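Local coordinates for protein hypothetical acetyltransferase (Deinococcus radiodurans, PDB 3S6F) that is a putative acetyltransferase of the GNAT family that binds coenzyme A and probably transfers an acetyl group from acetyl-coenzyme A to an amine, at residues A[74-79]-A[97-102]; A[10-15]-A[91-96]. All blocks are in the same frame, centred on the assembly; numbering follows the deposited sequence.

Contact 1: residues A[74-79]-A[97-102]; sequences ASIPLL and RVLTEL. With COA (coenzyme A), chain B.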
# COMPACT_ATOMS: atom_id res chain seq x y z
N ALA A 74 3.79 -3.77 -2.72
CA ALA A 74 4.16 -2.55 -2.07
C ALA A 74 3.29 -1.41 -2.57
O ALA A 74 2.74 -1.45 -3.67
CB ALA A 74 5.64 -2.23 -2.30
N SER A 75 3.15 -0.38 -1.75
CA SER A 75 2.52 0.85 -2.19
C SER A 75 3.25 2.06 -1.65
O SER A 75 3.91 2.00 -0.62
CB SER A 75 1.05 0.90 -1.78
OG SER A 75 0.92 1.02 -0.35
N ILE A 76 3.09 3.17 -2.35
CA ILE A 76 3.84 4.41 -2.09
C ILE A 76 2.88 5.50 -1.64
O ILE A 76 2.24 6.12 -2.48
CB ILE A 76 4.66 4.84 -3.31
CG1 ILE A 76 5.70 3.68 -3.64
CG2 ILE A 76 5.38 6.18 -3.04
CD1 ILE A 76 6.46 3.81 -4.94
N PRO A 77 2.70 5.70 -0.32
CA PRO A 77 1.71 6.67 0.11
C PRO A 77 2.03 8.13 -0.18
O PRO A 77 1.12 8.90 -0.50
CB PRO A 77 1.61 6.42 1.64
CG PRO A 77 2.07 5.00 1.82
CD PRO A 77 3.17 4.86 0.80
N LEU A 78 3.28 8.51 0.04
CA LEU A 78 3.71 9.91 0.03
C LEU A 78 4.97 10.10 -0.77
O LEU A 78 5.94 9.34 -0.61
CB LEU A 78 3.96 10.41 1.46
CG LEU A 78 2.82 10.32 2.47
CD1 LEU A 78 3.36 10.60 3.88
CD2 LEU A 78 1.65 11.26 2.10
N LEU A 79 5.00 11.15 -1.57
CA LEU A 79 6.17 11.64 -2.29
C LEU A 79 6.09 13.15 -2.27
O LEU A 79 5.09 13.71 -2.74
CB LEU A 79 6.19 11.12 -3.73
CG LEU A 79 7.23 11.74 -4.67
CD1 LEU A 79 8.65 11.29 -4.29
CD2 LEU A 79 6.90 11.42 -6.12
N ARG A 97 14.97 5.56 -6.42
CA ARG A 97 15.64 5.04 -5.23
C ARG A 97 14.70 4.22 -4.36
O ARG A 97 15.14 3.21 -3.82
CB ARG A 97 16.29 6.17 -4.46
CG ARG A 97 17.56 6.68 -5.17
CD ARG A 97 18.09 7.93 -4.51
NE ARG A 97 19.33 8.38 -5.13
CZ ARG A 97 20.55 8.07 -4.69
NH1 ARG A 97 20.74 7.32 -3.62
NH2 ARG A 97 21.59 8.59 -5.34
N VAL A 98 13.44 4.61 -4.21
CA VAL A 98 12.55 3.81 -3.36
C VAL A 98 12.21 2.48 -4.04
O VAL A 98 12.09 1.45 -3.37
CB VAL A 98 11.29 4.59 -2.92
CG1 VAL A 98 10.20 4.66 -3.97
CG2 VAL A 98 10.75 3.99 -1.61
N LEU A 99 12.13 2.50 -5.38
CA LEU A 99 11.89 1.26 -6.10
C LEU A 99 13.08 0.30 -5.92
O LEU A 99 12.88 -0.90 -5.72
CB LEU A 99 11.57 1.53 -7.58
CG LEU A 99 10.25 2.25 -7.83
CD1 LEU A 99 10.17 2.73 -9.29
CD2 LEU A 99 9.06 1.38 -7.47
N THR A 100 14.29 0.83 -5.89
CA THR A 100 15.47 0.01 -5.59
C THR A 100 15.37 -0.57 -4.18
O THR A 100 15.64 -1.78 -3.96
CB THR A 100 16.74 0.81 -5.77
OG1 THR A 100 16.84 1.18 -7.16
CG2 THR A 100 17.98 0.03 -5.31
N GLU A 101 14.96 0.22 -3.20
CA GLU A 101 14.83 -0.28 -1.82
C GLU A 101 13.79 -1.37 -1.68
O GLU A 101 13.94 -2.31 -0.91
CB GLU A 101 14.55 0.82 -0.83
CG GLU A 101 15.63 1.86 -0.66
CD GLU A 101 16.95 1.25 -0.31
OE1 GLU A 101 17.00 0.55 0.72
OE2 GLU A 101 17.92 1.46 -1.02
N LEU A 102 12.71 -1.26 -2.46
CA LEU A 102 11.63 -2.23 -2.42
C LEU A 102 12.00 -3.56 -3.03
O LEU A 102 11.45 -4.60 -2.64
CB LEU A 102 10.39 -1.68 -3.12
CG LEU A 102 9.61 -0.63 -2.32
CD1 LEU A 102 8.61 0.07 -3.20
CD2 LEU A 102 8.97 -1.27 -1.08
N1A COA B . 1.04 19.34 -12.52
C2A COA B . 1.64 19.13 -13.75
N3A COA B . 2.89 18.57 -13.86
C4A COA B . 3.54 18.23 -12.72
C5A COA B . 2.97 18.45 -11.47
C6A COA B . 1.69 18.99 -11.37
N6A COA B . 1.08 19.18 -10.19
N7A COA B . 3.86 18.02 -10.54
C8A COA B . 4.95 17.56 -11.18
N9A COA B . 4.77 17.68 -12.53
C1B COA B . 5.69 17.26 -13.59
C2B COA B . 6.17 18.42 -14.44
O2B COA B . 6.35 17.90 -15.72
C3B COA B . 7.53 18.80 -13.88
O3B COA B . 8.39 19.45 -14.81
P3B COA B . 8.52 21.07 -14.81
O7A COA B . 7.13 21.60 -15.06
O8A COA B . 9.02 21.49 -13.45
O9A COA B . 9.49 21.38 -15.92
C4B COA B . 8.02 17.42 -13.48
O4B COA B . 6.87 16.72 -13.03
C5B COA B . 9.07 17.45 -12.38
O5B COA B . 9.71 16.18 -12.32
P1A COA B . 10.97 16.03 -11.32
O1A COA B . 11.49 14.65 -11.56
O2A COA B . 11.93 17.18 -11.42
O3A COA B . 10.21 16.00 -9.92
P2A COA B . 10.12 17.15 -8.80
O4A COA B . 9.70 18.43 -9.42
O5A COA B . 11.39 17.13 -8.02
O6A COA B . 8.98 16.52 -7.90
CBP COA B . 6.68 16.12 -7.38
CCP COA B . 7.73 16.12 -8.47
CDP COA B . 7.12 15.16 -6.25
CEP COA B . 5.34 15.62 -7.97
CAP COA B . 6.57 17.57 -6.88
OAP COA B . 5.93 18.38 -7.85
C9P COA B . 5.77 17.64 -5.60
O9P COA B . 6.37 17.46 -4.43
N8P COA B . 4.48 17.94 -5.63
C7P COA B . 3.68 18.02 -4.41
C6P COA B . 3.31 16.66 -3.82
C5P COA B . 2.82 15.73 -4.89
O5P COA B . 1.97 16.12 -5.69
N4P COA B . 3.34 14.49 -4.87
C3P COA B . 2.81 13.40 -5.66
C2P COA B . 2.06 12.47 -4.72
S1P COA B . 0.51 13.18 -4.08
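Ile76 and Val98 meet tip to tip on strand 73-81, whose regular course is broken within this segment, so that the same few residues that turn apolar groups to the helix also lead to a backbone carbonyl taken up by coenzyme A. The segments belong to the beta-alpha-beta unit of the GNAT fold, in which strand 73-81, helix 90-102 and strand 107-112 follow one another. They illustrate how the strand and the helix of such a unit meet through hydrocarbon alone, whereas backbone hydrogen bonds tie Ala74 and Ile76 to strand 107-112. Val98 turns CG1 in between its backbone N and carbonyl carbon (chi1 80°), and this methyl lies 4.0 Å from Ile76 CD1. The nearly extended isoleucine chain (chi2 171°) carries CD1 out to that point, where it also lies 4.4 Å from Leu99 CD2, a looser touch. One helical turn beyond Val98, Leu102 sets both of its methyls against Ala74 CB; CD1 is 3.9 Å from Ala74 CB. Val49 and Val51 of strand 49-54 also pack on Val98, while Leu99 packs on Leu133 of the second subunit. At the far end of the strand segment Leu79 turns to the cofactor: its CD2 touches the pantetheine methyl CDP at 3.7 Å, and its O receives the amide N4P in a hydrogen bond of 2.9 Å, with 157° at the hydrogen. Back at the helix, the shortest approach between the two segments is that of Leu102 CD2 to Ala74 CB, 3.7 Å.

Contact 2: residues A[10-15]-A[91-96]; sequences IQFQTT and GSELMR. With COA (coenzyme A), chain B.
The ring of Phe12 has Leu94 CD2 at its edge, near the ring plane and 4.0 Å from CE2, while Ile10 CG2 sits 4.0 Å above one face of the Phe12 ring, offset toward the rim. The second flat group, the guanidinium of Arg96, has Ser92 O over its centre on one face, 3.8 Å above the plane, and Glu93 OE1 in plane at its edge. Here the edge strand 11-13 of the GNAT sheet packs against the opening turns of helix 90-102, whose N-terminal end binds the coenzyme A pyrophosphate. Glu93 serves both sides of this arrangement. Its CG stands anti to the backbone N (chi1 -177°) and reaches Phe12 CZ at 3.8 Å, after which a bend in the chain turns the carboxylate along the helix toward Arg96, its plane 56° from that of the ring. OE1 is then gripped by Arg96 NH2 in a 2.8 Å salt bridge, on the anti side, and OE2 forms another salt bridge with Arg97 NE. Arg97 also makes a cation-pi contact with Phe12, and Val51 touches both Phe12 and Leu94. Arg86, Gly89 and Gly91 fall at the fixed positions of the R/Q-x-x-G-x-G/A signature of the pyrophosphate loop in this family. Gly91, its last residue, carries no side chain to meet the nearby O6A and gives its backbone N to O5A at 2.8 Å. On the other phosphate, Ser92 offers two groups to a single oxygen: its N lies 3.2 Å from O1A, and its OG makes the shorter hydrogen bond to O1A, 2.6 Å.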
# COMPACT_ATOMS: atom_id res chain seq x y z
N ILE A 10 23.12 17.45 -2.66
CA ILE A 10 22.02 16.71 -2.01
C ILE A 10 22.54 15.33 -1.78
O ILE A 10 23.13 14.70 -2.68
CB ILE A 10 20.77 16.68 -2.89
CG1 ILE A 10 20.19 18.09 -3.06
CG2 ILE A 10 19.72 15.72 -2.32
CD1 ILE A 10 19.97 18.84 -1.73
N GLN A 11 22.31 14.85 -0.56
CA GLN A 11 22.62 13.50 -0.17
C GLN A 11 21.35 12.73 0.14
O GLN A 11 20.38 13.30 0.61
CB GLN A 11 23.54 13.53 1.03
CG GLN A 11 24.94 14.13 0.66
CD GLN A 11 26.00 13.77 1.67
OE1 GLN A 11 26.23 14.50 2.63
NE2 GLN A 11 26.62 12.61 1.48
N PHE A 12 21.41 11.42 -0.05
CA PHE A 12 20.25 10.55 0.16
C PHE A 12 20.55 9.56 1.26
O PHE A 12 21.69 9.08 1.40
CB PHE A 12 19.93 9.79 -1.12
CG PHE A 12 19.57 10.68 -2.25
CD1 PHE A 12 20.53 11.18 -3.11
CD2 PHE A 12 18.24 11.00 -2.51
CE1 PHE A 12 20.21 11.98 -4.15
CE2 PHE A 12 17.90 11.81 -3.55
CZ PHE A 12 18.89 12.32 -4.39
N GLN A 13 19.52 9.20 2.02
CA GLN A 13 19.63 8.15 3.01
C GLN A 13 18.29 7.45 3.18
O GLN A 13 17.25 7.99 2.84
CB GLN A 13 20.20 8.64 4.34
CG GLN A 13 19.31 9.57 5.09
CD GLN A 13 19.99 10.08 6.31
OE1 GLN A 13 20.90 10.91 6.21
NE2 GLN A 13 19.59 9.60 7.47
N THR A 14 18.37 6.24 3.73
CA THR A 14 17.22 5.37 3.89
C THR A 14 17.00 4.95 5.34
O THR A 14 16.30 3.98 5.62
CB THR A 14 17.39 4.13 2.99
OG1 THR A 14 18.57 3.43 3.40
CG2 THR A 14 17.49 4.51 1.52
N THR A 15 17.60 5.70 6.27
CA THR A 15 17.39 5.53 7.69
C THR A 15 17.08 6.90 8.30
O THR A 15 17.28 7.93 7.67
CB THR A 15 18.60 4.97 8.42
OG1 THR A 15 19.53 6.02 8.66
CG2 THR A 15 19.20 3.76 7.70
N GLY A 91 12.29 14.50 -7.55
CA GLY A 91 11.17 13.61 -7.34
C GLY A 91 11.33 12.29 -8.08
O GLY A 91 11.05 11.22 -7.54
N SER A 92 11.77 12.38 -9.34
CA SER A 92 12.02 11.18 -10.13
C SER A 92 13.13 10.33 -9.50
O SER A 92 13.02 9.09 -9.47
CB SER A 92 12.39 11.56 -11.54
OG SER A 92 11.29 12.18 -12.21
N GLU A 93 14.17 10.97 -9.01
CA GLU A 93 15.27 10.27 -8.38
C GLU A 93 14.82 9.56 -7.10
O GLU A 93 15.23 8.42 -6.85
CB GLU A 93 16.42 11.24 -8.11
CG GLU A 93 17.65 10.58 -7.51
CD GLU A 93 18.39 9.64 -8.40
OE1 GLU A 93 18.21 9.72 -9.64
OE2 GLU A 93 19.14 8.80 -7.88
N LEU A 94 14.01 10.24 -6.28
CA LEU A 94 13.45 9.61 -5.10
C LEU A 94 12.66 8.36 -5.46
O LEU A 94 12.73 7.34 -4.78
CB LEU A 94 12.61 10.61 -4.33
CG LEU A 94 13.41 11.65 -3.53
CD1 LEU A 94 12.48 12.80 -3.09
CD2 LEU A 94 14.12 11.02 -2.35
N MSE A 95 11.82 8.47 -6.50
CA MSE A 95 11.06 7.31 -6.94
C MSE A 95 11.96 6.15 -7.39
O MSE A 95 11.75 4.99 -7.01
CB MSE A 95 10.10 7.71 -8.07
CG MSE A 95 8.88 8.45 -7.62
SE MSE A 95 7.68 7.41 -6.51
CE MSE A 95 7.20 6.07 -7.87
N ARG A 96 12.97 6.45 -8.20
CA ARG A 96 13.87 5.38 -8.60
C ARG A 96 14.54 4.74 -7.37
O ARG A 96 14.66 3.51 -7.28
CB ARG A 96 14.94 5.91 -9.56
CG ARG A 96 14.46 6.23 -10.97
CD ARG A 96 15.61 6.55 -11.92
NE ARG A 96 16.21 7.82 -11.62
CZ ARG A 96 15.78 8.98 -12.12
NH1 ARG A 96 14.77 9.04 -13.01
NH2 ARG A 96 16.40 10.07 -11.72
N1A COA B . 1.04 19.34 -12.52
C2A COA B . 1.64 19.13 -13.75
N3A COA B . 2.89 18.57 -13.86
C4A COA B . 3.54 18.23 -12.72
C5A COA B . 2.97 18.45 -11.47
C6A COA B . 1.69 18.99 -11.37
N6A COA B . 1.08 19.18 -10.19
N7A COA B . 3.86 18.02 -10.54
C8A COA B . 4.95 17.56 -11.18
N9A COA B . 4.77 17.68 -12.53
C1B COA B . 5.69 17.26 -13.59
C2B COA B . 6.17 18.42 -14.44
O2B COA B . 6.35 17.90 -15.72
C3B COA B . 7.53 18.80 -13.88
O3B COA B . 8.39 19.45 -14.81
P3B COA B . 8.52 21.07 -14.81
O7A COA B . 7.13 21.60 -15.06
O8A COA B . 9.02 21.49 -13.45
O9A COA B . 9.49 21.38 -15.92
C4B COA B . 8.02 17.42 -13.48
O4B COA B . 6.87 16.72 -13.03
C5B COA B . 9.07 17.45 -12.38
O5B COA B . 9.71 16.18 -12.32
P1A COA B . 10.97 16.03 -11.32
O1A COA B . 11.49 14.65 -11.56
O2A COA B . 11.93 17.18 -11.42
O3A COA B . 10.21 16.00 -9.92
P2A COA B . 10.12 17.15 -8.80
O4A COA B . 9.70 18.43 -9.42
O5A COA B . 11.39 17.13 -8.02
O6A COA B . 8.98 16.52 -7.90
CBP COA B . 6.68 16.12 -7.38
CCP COA B . 7.73 16.12 -8.47
CDP COA B . 7.12 15.16 -6.25
CEP COA B . 5.34 15.62 -7.97
CAP COA B . 6.57 17.57 -6.88
OAP COA B . 5.93 18.38 -7.85
C9P COA B . 5.77 17.64 -5.60
O9P COA B . 6.37 17.46 -4.43
N8P COA B . 4.48 17.94 -5.63
C7P COA B . 3.68 18.02 -4.41
C6P COA B . 3.31 16.66 -3.82
C5P COA B . 2.82 15.73 -4.89
O5P COA B . 1.97 16.12 -5.69
N4P COA B . 3.34 14.49 -4.87
C3P COA B . 2.81 13.40 -5.66
C2P COA B . 2.06 12.47 -4.72
S1P COA B . 0.51 13.18 -4.08

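In the fold
Both contacts use helix 90-102 and the same sheet, and both lie near the middle of the chain, but contact 1 is buried and contact 2 partly buried. Contact 1 is near the subunit interface, and its chemistry across the segments is purely aliphatic. Contact 2, about 10 Å away between centres, sits at the outermost strand 11-13, where an aromatic ring and a carboxylate chain mix with arginines. The two touch directly: Ile76 CD1 lies 3.8 Å from the selenomethionine Met95 CE, and Leu79 CD2 3.9 Å from Met95 CG. Coenzyme A links them as well, its pantetheine arm lying along the strand of contact 1 and its pyrophosphate at the helix start in contact 2.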